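Local coordinates for protein thymidylate synthase (PDB 1TIS) that catalyses the reductive methylation of dUMP to dTMP, with 5,10-methylenetetrahydrofolate giving up its one-carbon unit and leaving as dihydrofolate, at residues Asp170-Gln175 with Ile210-Asn215; Gln138-Trp143 with Met158-Asn163; Leu105-Gly110 with Pro145-Tyr150. One frame throughout, in Å; residues are numbered along the deposited sequence.

The three contacts lead from the central sheet of the subunit out to a peripheral pair of loops. Contacts 1 and 2 have centres about 10 Å apart and share that sheet: strands 157-164 and 168-179 are antiparallel neighbours in it, joined by bonds such as Gln-172 N to Gln-161 O. Contact 3 is centred about 16 Å from contact 2 and about 21 Å from contact 1. Along the chain, contacts 3 and 2 interlock, since their segments alternate, and both close before contact 1 opens. The loop 138-150 therefore serves two contacts, its first half lying on the sheet and its second meeting residues 105-107. All three reach the second subunit, contact 3 through Pro-145 and Ala-146.

Contact 1: residues Asp170-Gln175 with Ile210-Asn215; sequences DLQWYQ and IFSGGN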
loop_
_atom_site.group_PDB
_atom_site.type_symbol
_atom_site.label_atom_id
_atom_site.label_comp_id
_atom_site.label_asym_id
_atom_site.label_seq_id
_atom_site.Cartn_x
_atom_site.Cartn_y
_atom_site.Cartn_z
ATOM N N ASP A 170 -9.704 0.955 -12.398
ATOM C CA ASP A 170 -8.270 1.041 -12.295
ATOM C C ASP A 170 -7.868 0.177 -11.113
ATOM O O ASP A 170 -8.679 0.125 -10.175
ATOM C CB ASP A 170 -7.869 2.496 -12.070
ATOM C CG ASP A 170 -8.377 3.538 -13.074
ATOM O OD1 ASP A 170 -8.471 3.269 -14.273
ATOM O OD2 ASP A 170 -8.662 4.650 -12.634
ATOM N N LEU A 171 -6.722 -0.522 -11.103
ATOM C CA LEU A 171 -6.339 -1.274 -9.928
ATOM C C LEU A 171 -4.936 -0.872 -9.557
ATOM O O LEU A 171 -4.126 -0.595 -10.440
ATOM C CB LEU A 171 -6.331 -2.793 -10.168
ATOM C CG LEU A 171 -6.040 -3.696 -8.932
ATOM C CD1 LEU A 171 -6.739 -5.006 -9.158
ATOM C CD2 LEU A 171 -4.560 -3.945 -8.705
ATOM N N GLN A 172 -4.562 -0.884 -8.285
ATOM C CA GLN A 172 -3.189 -0.600 -7.867
ATOM C C GLN A 172 -2.733 -1.530 -6.736
ATOM O O GLN A 172 -3.322 -1.554 -5.668
ATOM C CB GLN A 172 -3.092 0.872 -7.423
ATOM C CG GLN A 172 -1.802 1.122 -6.701
ATOM C CD GLN A 172 -1.632 2.555 -6.350
ATOM O OE1 GLN A 172 -0.609 3.099 -6.725
ATOM N NE2 GLN A 172 -2.543 3.256 -5.706
ATOM N N TRP A 173 -1.667 -2.262 -6.891
ATOM C CA TRP A 173 -1.199 -3.164 -5.861
ATOM C C TRP A 173 -0.026 -2.569 -5.148
ATOM O O TRP A 173 0.660 -1.657 -5.662
ATOM C CB TRP A 173 -0.763 -4.558 -6.412
ATOM C CG TRP A 173 -0.245 -4.650 -7.839
ATOM C CD1 TRP A 173 -0.844 -4.077 -8.954
ATOM C CD2 TRP A 173 0.905 -5.260 -8.170
ATOM N NE1 TRP A 173 -0.059 -4.306 -9.983
ATOM C CE2 TRP A 173 0.992 -5.008 -9.545
ATOM C CE3 TRP A 173 1.837 -5.956 -7.461
ATOM C CZ2 TRP A 173 2.047 -5.449 -10.292
ATOM C CZ3 TRP A 173 2.902 -6.401 -8.208
ATOM C CH2 TRP A 173 3.006 -6.151 -9.588
ATOM N N TYR A 174 0.167 -3.053 -3.935
ATOM C CA TYR A 174 1.405 -2.708 -3.241
ATOM C C TYR A 174 2.119 -4.049 -3.040
ATOM O O TYR A 174 1.481 -5.050 -2.689
ATOM C CB TYR A 174 1.079 -2.037 -1.932
ATOM C CG TYR A 174 2.297 -1.565 -1.194
ATOM C CD1 TYR A 174 3.115 -2.478 -0.539
ATOM C CD2 TYR A 174 2.554 -0.217 -1.181
ATOM C CE1 TYR A 174 4.222 -2.033 0.146
ATOM C CE2 TYR A 174 3.653 0.234 -0.486
ATOM C CZ TYR A 174 4.459 -0.679 0.160
ATOM O OH TYR A 174 5.520 -0.213 0.864
ATOM N N GLN A 175 3.403 -4.136 -3.335
ATOM C CA GLN A 175 4.131 -5.390 -3.181
ATOM C C GLN A 175 5.305 -5.088 -2.273
ATOM O O GLN A 175 6.030 -4.105 -2.464
ATOM C CB GLN A 175 4.623 -5.875 -4.520
ATOM C CG GLN A 175 5.421 -7.144 -4.451
ATOM C CD GLN A 175 4.796 -8.243 -5.274
ATOM O OE1 GLN A 175 4.240 -9.204 -4.738
ATOM N NE2 GLN A 175 4.773 -8.179 -6.589
ATOM N N ILE A 210 -1.610 0.372 -11.960
ATOM C CA ILE A 210 -0.525 1.087 -11.284
ATOM C C ILE A 210 0.090 0.162 -10.280
ATOM O O ILE A 210 -0.627 -0.611 -9.674
ATOM C CB ILE A 210 -1.053 2.297 -10.540
ATOM C CG1 ILE A 210 -2.020 3.101 -11.365
ATOM C CG2 ILE A 210 0.101 3.206 -10.237
ATOM C CD1 ILE A 210 -2.690 4.115 -10.422
ATOM N N PHE A 211 1.367 0.220 -9.987
ATOM C CA PHE A 211 2.005 -0.745 -9.094
ATOM C C PHE A 211 2.876 0.008 -8.117
ATOM O O PHE A 211 3.732 0.758 -8.617
ATOM C CB PHE A 211 2.876 -1.734 -9.907
ATOM C CG PHE A 211 4.124 -2.285 -9.222
ATOM C CD1 PHE A 211 4.035 -3.236 -8.230
ATOM C CD2 PHE A 211 5.360 -1.812 -9.596
ATOM C CE1 PHE A 211 5.178 -3.709 -7.613
ATOM C CE2 PHE A 211 6.500 -2.281 -8.980
ATOM C CZ PHE A 211 6.414 -3.236 -7.985
ATOM N N SER A 212 2.721 -0.239 -6.805
ATOM C CA SER A 212 3.553 0.454 -5.849
ATOM C C SER A 212 4.564 -0.536 -5.315
ATOM O O SER A 212 4.231 -1.677 -4.966
ATOM C CB SER A 212 2.678 0.998 -4.768
ATOM O OG SER A 212 1.648 1.830 -5.294
ATOM N N GLY A 213 5.816 -0.142 -5.220
ATOM C CA GLY A 213 6.841 -1.082 -4.828
ATOM C C GLY A 213 7.479 -0.721 -3.507
ATOM O O GLY A 213 7.587 0.448 -3.105
ATOM N N GLY A 214 7.826 -1.815 -2.867
ATOM C CA GLY A 214 8.583 -1.722 -1.662
ATOM C C GLY A 214 10.021 -2.055 -2.015
ATOM O O GLY A 214 10.714 -1.296 -2.711
ATOM N N ASN A 215 10.538 -3.183 -1.576
ATOM C CA ASN A 215 11.894 -3.490 -1.963
ATOM C C ASN A 215 11.998 -4.202 -3.300
ATOM O O ASN A 215 12.000 -5.443 -3.400
ATOM C CB ASN A 215 12.500 -4.323 -0.902
ATOM C CG ASN A 215 13.999 -4.300 -0.974
ATOM O OD1 ASN A 215 14.663 -3.757 -0.098
ATOM N ND2 ASN A 215 14.601 -4.893 -1.989
#
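Trp-173 lays one face of its indole over the side chain of Phe-211, its partner on the adjacent parallel strand. Phe-211 CD1 meets the six-membered ring, coming within 3.4 Å of Trp-173 CZ3, while Phe-211 CB stands over the five-membered ring in a CH-pi contact, 4.1 Å from its centroid. The two aromatic planes are inclined by 45°, which makes this an oblique pairing. Gln-175 closes in from another direction: its CB lies 3.8 Å from Phe-211 CE1, at the edge of the phenyl ring.

On the reverse face of the sheet, Gln-172 holds its CG anti to the backbone N (chi1 167°) and runs extended past Ile-210 and Ser-212. Its OE1 reaches 3.6 Å from Ile-210 CG2, and its NE2 is bound by the carbonyl of Gly-213 of the second subunit. Beside it, Tyr-174 CD2 packs 3.8 Å from Ser-212 CB.

Between these two layers the backbones run in parallel register. Leu-171 O accepts from Ile-210 N, Trp-173 O from Ser-212 N at 2.8 Å, and Ser-212 O from Gln-175 N; the bond from Trp-173 N to Ile-210 O is weak.

The strands are the two beta arms of a beta-alpha-beta crossover whose helix, 184-202, covers the Trp-173 and Phe-211 face: Tyr-191 stacks on the indole, and Asn-187, a probable dUMP ligand, binds Gln-175 NE2. The Gln-172 and Tyr-174 face is turned to the second subunit, with strand 157-164 flanking 168-179 and strand 33-37 flanking 205-219.

Contact 2: residues Gln138-Trp143 with Met158-Asn163; sequences QIVSAW and MFYQFN
Val-140 sets its CG2 methyl over one face of the Tyr-160 ring, 3.8 Å from the ring centroid, while its CG1 approaches Tyr-160 CE1. The ring stands there because Tyr-160 turns CG between its own backbone N and carbonyl carbon (chi1 49°), which brings the end of the side chain back towards the neighbouring segment. A second CH-pi contact is made on the other side of the strand, where Ile-139 CG2 lies over a face of Phe-159, 4.2 Å from the centroid. Ser-141 meets the same ring differently, with its OG near the ring plane at the edge by CE1.

At one end, Met-158 also places CG between backbone N and carbonyl carbon (chi1 62°), and its extended chi2 then carries SD obliquely to the indole of Trp-143, 5.0 Å from the six-membered ring centroid, a Met-aromatic contact. At the other, the extended chain of Gln-138 crosses Phe-162 at about a right angle, with CG 3.3 Å from Phe-162 O.

Three backbone bonds keep the antiparallel-running chains together. Val-140 N reaches Tyr-160 O in the plane of that carbonyl, Ala-142 N binds Met-158 O, and Phe-162 N approaches Gln-138 O from above the carbonyl plane.

An irregular segment thus runs along the edge of strand 157-164 in the main sheet. Tyr-160 and Phe-162 face helices 121-131 and 184-202, while Phe-159 stacks on Phe-159 of the second subunit, consistent with the back-to-back sheets of the thymidylate synthase dimer. The strand follows directly on Cys-156, probably the catalytic nucleophile, and Arg-136 and Arg-137, probable dUMP ligands, directly precede Gln-138.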
loop_
_atom_site.group_PDB
_atom_site.type_symbol
_atom_site.label_atom_id
_atom_site.label_comp_id
_atom_site.label_asym_id
_atom_site.label_seq_id
_atom_site.Cartn_x
_atom_site.Cartn_y
_atom_site.Cartn_z
ATOM N N GLN A 138 -12.461 0.872 -1.675
ATOM C CA GLN A 138 -12.724 -0.423 -2.325
ATOM C C GLN A 138 -11.441 -1.164 -2.584
ATOM O O GLN A 138 -10.987 -1.384 -3.710
ATOM C CB GLN A 138 -13.552 -0.166 -3.619
ATOM C CG GLN A 138 -13.235 0.983 -4.593
ATOM C CD GLN A 138 -14.315 1.253 -5.654
ATOM O OE1 GLN A 138 -15.340 0.567 -5.691
ATOM N NE2 GLN A 138 -14.218 2.234 -6.551
ATOM N N ILE A 139 -10.985 -1.568 -1.396
ATOM C CA ILE A 139 -9.639 -2.090 -1.064
ATOM C C ILE A 139 -9.567 -3.583 -0.701
ATOM O O ILE A 139 -10.523 -3.970 -0.021
ATOM C CB ILE A 139 -9.101 -1.257 0.137
ATOM C CG1 ILE A 139 -9.209 0.207 -0.162
ATOM C CG2 ILE A 139 -7.665 -1.603 0.429
ATOM C CD1 ILE A 139 -8.501 1.047 0.894
ATOM N N VAL A 140 -8.633 -4.496 -1.042
ATOM C CA VAL A 140 -8.660 -5.798 -0.380
ATOM C C VAL A 140 -7.254 -6.126 0.110
ATOM O O VAL A 140 -6.276 -6.318 -0.590
ATOM C CB VAL A 140 -9.276 -7.005 -1.286
ATOM C CG1 VAL A 140 -10.065 -6.424 -2.416
ATOM C CG2 VAL A 140 -8.257 -7.967 -1.840
ATOM N N SER A 141 -7.116 -6.043 1.412
ATOM C CA SER A 141 -5.880 -6.283 2.109
ATOM C C SER A 141 -5.743 -7.775 2.193
ATOM O O SER A 141 -6.756 -8.457 2.397
ATOM C CB SER A 141 -5.981 -5.688 3.492
ATOM O OG SER A 141 -4.872 -5.986 4.334
ATOM N N ALA A 142 -4.530 -8.282 2.061
ATOM C CA ALA A 142 -4.293 -9.710 2.199
ATOM C C ALA A 142 -3.404 -9.934 3.426
ATOM O O ALA A 142 -3.357 -11.014 4.007
ATOM C CB ALA A 142 -3.572 -10.258 0.973
ATOM N N TRP A 143 -2.680 -8.918 3.890
ATOM C CA TRP A 143 -1.832 -9.069 5.050
ATOM C C TRP A 143 -2.777 -9.057 6.230
ATOM O O TRP A 143 -3.537 -8.118 6.471
ATOM C CB TRP A 143 -0.879 -7.921 5.081
ATOM C CG TRP A 143 0.164 -7.898 6.175
ATOM C CD1 TRP A 143 -0.026 -7.146 7.313
ATOM C CD2 TRP A 143 1.420 -8.445 6.091
ATOM N NE1 TRP A 143 1.126 -7.196 7.929
ATOM C CE2 TRP A 143 2.004 -7.953 7.237
ATOM C CE3 TRP A 143 2.160 -9.230 5.237
ATOM C CZ2 TRP A 143 3.320 -8.237 7.536
ATOM C CZ3 TRP A 143 3.478 -9.504 5.541
ATOM C CH2 TRP A 143 4.058 -9.013 6.682
ATOM N N MET A 158 0.231 -7.603 -1.187
ATOM C CA MET A 158 -0.665 -7.573 -0.047
ATOM C C MET A 158 -1.855 -6.658 -0.026
ATOM O O MET A 158 -2.723 -6.813 0.824
ATOM C CB MET A 158 0.133 -7.268 1.173
ATOM C CG MET A 158 0.789 -5.903 1.099
ATOM S SD MET A 158 2.016 -5.829 2.428
ATOM C CE MET A 158 3.028 -6.954 1.517
ATOM N N PHE A 159 -1.956 -5.741 -0.957
ATOM C CA PHE A 159 -2.927 -4.688 -0.862
ATOM C C PHE A 159 -3.372 -4.322 -2.245
ATOM O O PHE A 159 -2.612 -4.650 -3.166
ATOM C CB PHE A 159 -2.196 -3.603 -0.229
ATOM C CG PHE A 159 -2.980 -2.867 0.782
ATOM C CD1 PHE A 159 -3.493 -3.561 1.863
ATOM C CD2 PHE A 159 -3.126 -1.516 0.616
ATOM C CE1 PHE A 159 -4.188 -2.880 2.832
ATOM C CE2 PHE A 159 -3.821 -0.835 1.586
ATOM C CZ PHE A 159 -4.344 -1.514 2.680
ATOM N N TYR A 160 -4.536 -3.666 -2.409
ATOM C CA TYR A 160 -4.933 -3.037 -3.678
ATOM C C TYR A 160 -6.196 -2.232 -3.561
ATOM O O TYR A 160 -7.068 -2.520 -2.739
ATOM C CB TYR A 160 -5.131 -4.005 -4.877
ATOM C CG TYR A 160 -5.942 -5.279 -4.861
ATOM C CD1 TYR A 160 -7.300 -5.202 -5.094
ATOM C CD2 TYR A 160 -5.325 -6.521 -4.732
ATOM C CE1 TYR A 160 -8.057 -6.343 -5.211
ATOM C CE2 TYR A 160 -6.087 -7.679 -4.855
ATOM C CZ TYR A 160 -7.452 -7.568 -5.090
ATOM O OH TYR A 160 -8.257 -8.694 -5.158
ATOM N N GLN A 161 -6.206 -1.175 -4.351
ATOM C CA GLN A 161 -7.230 -0.147 -4.348
ATOM C C GLN A 161 -7.794 -0.183 -5.759
ATOM O O GLN A 161 -7.035 -0.373 -6.714
ATOM C CB GLN A 161 -6.569 1.201 -4.090
ATOM C CG GLN A 161 -6.923 2.127 -2.942
ATOM C CD GLN A 161 -8.200 2.912 -3.159
ATOM O OE1 GLN A 161 -9.143 2.462 -3.812
ATOM N NE2 GLN A 161 -8.312 4.125 -2.654
ATOM N N PHE A 162 -9.090 -0.014 -5.938
ATOM C CA PHE A 162 -9.691 0.119 -7.255
ATOM C C PHE A 162 -10.213 1.535 -7.311
ATOM O O PHE A 162 -10.675 2.056 -6.295
ATOM C CB PHE A 162 -10.918 -0.708 -7.511
ATOM C CG PHE A 162 -10.760 -2.196 -7.708
ATOM C CD1 PHE A 162 -10.220 -2.705 -8.888
ATOM C CD2 PHE A 162 -11.208 -3.035 -6.719
ATOM C CE1 PHE A 162 -10.121 -4.078 -9.090
ATOM C CE2 PHE A 162 -11.099 -4.399 -6.941
ATOM C CZ PHE A 162 -10.565 -4.929 -8.113
ATOM N N ASN A 163 -10.241 2.134 -8.498
ATOM C CA ASN A 163 -10.729 3.502 -8.717
ATOM C C ASN A 163 -11.627 3.398 -9.932
ATOM O O ASN A 163 -11.298 2.646 -10.861
ATOM C CB ASN A 163 -9.606 4.449 -9.068
ATOM C CG ASN A 163 -9.688 5.805 -8.406
ATOM O OD1 ASN A 163 -9.389 5.955 -7.224
ATOM N ND2 ASN A 163 -9.999 6.869 -9.126
#

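Contact 3: residues Leu105-Gly110 with Pro145-Tyr150; sequences LGPIYG and PAELKY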
loop_
_atom_site.group_PDB
_atom_site.type_symbol
_atom_site.label_atom_id
_atom_site.label_comp_id
_atom_site.label_asym_id
_atom_site.label_seq_id
_atom_site.Cartn_x
_atom_site.Cartn_y
_atom_site.Cartn_z
ATOM N N LEU A 105 -1.337 -25.083 2.600
ATOM C CA LEU A 105 -0.318 -24.050 2.628
ATOM C C LEU A 105 -0.462 -23.091 3.843
ATOM O O LEU A 105 0.448 -22.316 4.230
ATOM C CB LEU A 105 -0.441 -23.347 1.309
ATOM C CG LEU A 105 0.013 -24.157 0.116
ATOM C CD1 LEU A 105 -0.309 -23.472 -1.207
ATOM C CD2 LEU A 105 1.524 -24.323 0.233
ATOM N N GLY A 106 -1.630 -23.167 4.505
ATOM C CA GLY A 106 -1.899 -22.328 5.661
ATOM C C GLY A 106 -2.736 -21.137 5.230
ATOM O O GLY A 106 -3.164 -21.127 4.090
ATOM N N PRO A 107 -3.113 -20.129 5.986
ATOM C CA PRO A 107 -4.052 -19.112 5.534
ATOM C C PRO A 107 -3.613 -18.062 4.516
ATOM O O PRO A 107 -3.714 -16.839 4.716
ATOM C CB PRO A 107 -4.535 -18.535 6.851
ATOM C CG PRO A 107 -3.469 -18.777 7.856
ATOM C CD PRO A 107 -3.038 -20.165 7.430
ATOM N N ILE A 108 -3.242 -18.623 3.369
ATOM C CA ILE A 108 -2.661 -17.958 2.215
ATOM C C ILE A 108 -3.650 -17.004 1.581
ATOM O O ILE A 108 -4.840 -17.112 1.875
ATOM C CB ILE A 108 -2.198 -19.145 1.297
ATOM C CG1 ILE A 108 -0.963 -19.779 1.914
ATOM C CG2 ILE A 108 -1.785 -18.729 -0.064
ATOM C CD1 ILE A 108 0.114 -18.733 2.306
ATOM N N TYR A 109 -3.151 -16.067 0.751
ATOM C CA TYR A 109 -3.937 -15.123 -0.081
ATOM C C TYR A 109 -5.393 -15.526 -0.320
ATOM O O TYR A 109 -6.257 -14.857 0.225
ATOM C CB TYR A 109 -3.413 -14.909 -1.537
ATOM C CG TYR A 109 -1.989 -14.485 -1.831
ATOM C CD1 TYR A 109 -1.026 -15.440 -1.765
ATOM C CD2 TYR A 109 -1.646 -13.198 -2.161
ATOM C CE1 TYR A 109 0.293 -15.138 -2.021
ATOM C CE2 TYR A 109 -0.327 -12.886 -2.421
ATOM C CZ TYR A 109 0.647 -13.862 -2.350
ATOM O OH TYR A 109 1.990 -13.615 -2.592
ATOM N N GLY A 110 -5.692 -16.618 -1.042
ATOM C CA GLY A 110 -7.057 -16.982 -1.345
ATOM C C GLY A 110 -7.997 -16.888 -0.155
ATOM O O GLY A 110 -9.009 -16.175 -0.228
ATOM N N PRO A 145 -2.175 -9.481 10.033
ATOM C CA PRO A 145 -1.107 -9.523 11.037
ATOM C C PRO A 145 -1.240 -10.721 11.971
ATOM O O PRO A 145 -0.331 -11.518 12.225
ATOM C CB PRO A 145 -1.210 -8.189 11.769
ATOM C CG PRO A 145 -1.858 -7.266 10.768
ATOM C CD PRO A 145 -2.851 -8.186 10.047
ATOM N N ALA A 146 -2.485 -10.904 12.363
ATOM C CA ALA A 146 -2.829 -11.912 13.311
ATOM C C ALA A 146 -2.802 -13.327 12.743
ATOM O O ALA A 146 -3.001 -14.269 13.511
ATOM C CB ALA A 146 -4.207 -11.503 13.840
ATOM N N GLU A 147 -2.602 -13.552 11.440
ATOM C CA GLU A 147 -2.565 -14.904 10.889
ATOM C C GLU A 147 -1.330 -15.118 10.065
ATOM O O GLU A 147 -1.179 -16.128 9.395
ATOM C CB GLU A 147 -3.735 -15.231 9.973
ATOM C CG GLU A 147 -5.071 -15.503 10.626
ATOM C CD GLU A 147 -6.227 -15.700 9.646
ATOM O OE1 GLU A 147 -6.041 -16.362 8.626
ATOM O OE2 GLU A 147 -7.323 -15.189 9.906
ATOM N N LEU A 148 -0.388 -14.193 10.093
ATOM C CA LEU A 148 0.878 -14.361 9.382
ATOM C C LEU A 148 1.488 -15.677 9.855
ATOM O O LEU A 148 1.899 -16.524 9.055
ATOM C CB LEU A 148 1.877 -13.231 9.696
ATOM C CG LEU A 148 1.521 -11.803 9.285
ATOM C CD1 LEU A 148 2.553 -10.809 9.843
ATOM C CD2 LEU A 148 1.408 -11.756 7.751
ATOM N N LYS A 149 1.365 -15.886 11.179
ATOM C CA LYS A 149 1.880 -17.051 11.850
ATOM C C LYS A 149 1.558 -18.357 11.241
ATOM O O LYS A 149 2.426 -19.200 11.366
ATOM C CB LYS A 149 1.430 -17.096 13.290
ATOM C CG LYS A 149 2.446 -16.211 13.985
ATOM C CD LYS A 149 3.903 -16.708 13.772
ATOM C CE LYS A 149 4.983 -15.600 13.860
ATOM N NZ LYS A 149 5.026 -14.705 12.703
ATOM N N TYR A 150 0.436 -18.535 10.553
ATOM C CA TYR A 150 0.196 -19.821 9.949
ATOM C C TYR A 150 0.424 -19.901 8.418
ATOM O O TYR A 150 -0.058 -20.823 7.729
ATOM C CB TYR A 150 -1.217 -20.214 10.290
ATOM C CG TYR A 150 -1.657 -19.977 11.711
ATOM C CD1 TYR A 150 -0.924 -20.482 12.744
ATOM C CD2 TYR A 150 -2.780 -19.250 11.951
ATOM C CE1 TYR A 150 -1.291 -20.262 14.043
ATOM C CE2 TYR A 150 -3.167 -19.023 13.249
ATOM C CZ TYR A 150 -2.414 -19.525 14.284
ATOM O OH TYR A 150 -2.753 -19.257 15.596
#
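Pro-107 presses its ring against Tyr-150 and Glu-147, and these three residues supply most of the surface the two segments bury. The proline leans on Tyr-150 from the side: Pro-107 CD lies 3.4 Å from Tyr-150 CB, and Pro-107 CG sits at the edge of the phenol ring, near its plane, with Tyr-150 CD2 4.2 Å away. The phenol therefore does not lie flat on the proline, and its far end leads off from the contact. The same Pro-107 CD also faces the backbone carbonyl Tyr-150 O, which receives a CA-H...O contact from Gly-106 CA at 3.2 Å.

Glu-147 comes to the proline by its carboxylate. With CG anti to the carbonyl carbon (chi1 -75°) and the chain extended beyond, Glu-147 OE1 is carried to 3.2 Å from Pro-107 CB. That oxygen is also hydrogen-bonded by Gln-112 NE2, which binds Pro-107 O as well, so one amide group ties the two segments together from outside both.

No direct hydrogen bond joins the segments; each is shaped by bonds of its own. Pro-107 is the centre of an inverse gamma turn closed by Ile-108 N to Gly-106 O, and Tyr-150 N binds back to Glu-147 O at 3.1 Å.

The proline turn comes just ahead of helix 109-114, the helix that contributes Gln-112, and Leu-105 rests on Tyr-91 and Ala-95 of helix 88-95. Residues 145-150 belong to the long loop between helix 121-131 and strand 157-164, so the contact lays that loop beside the turn leading into helix 109-114.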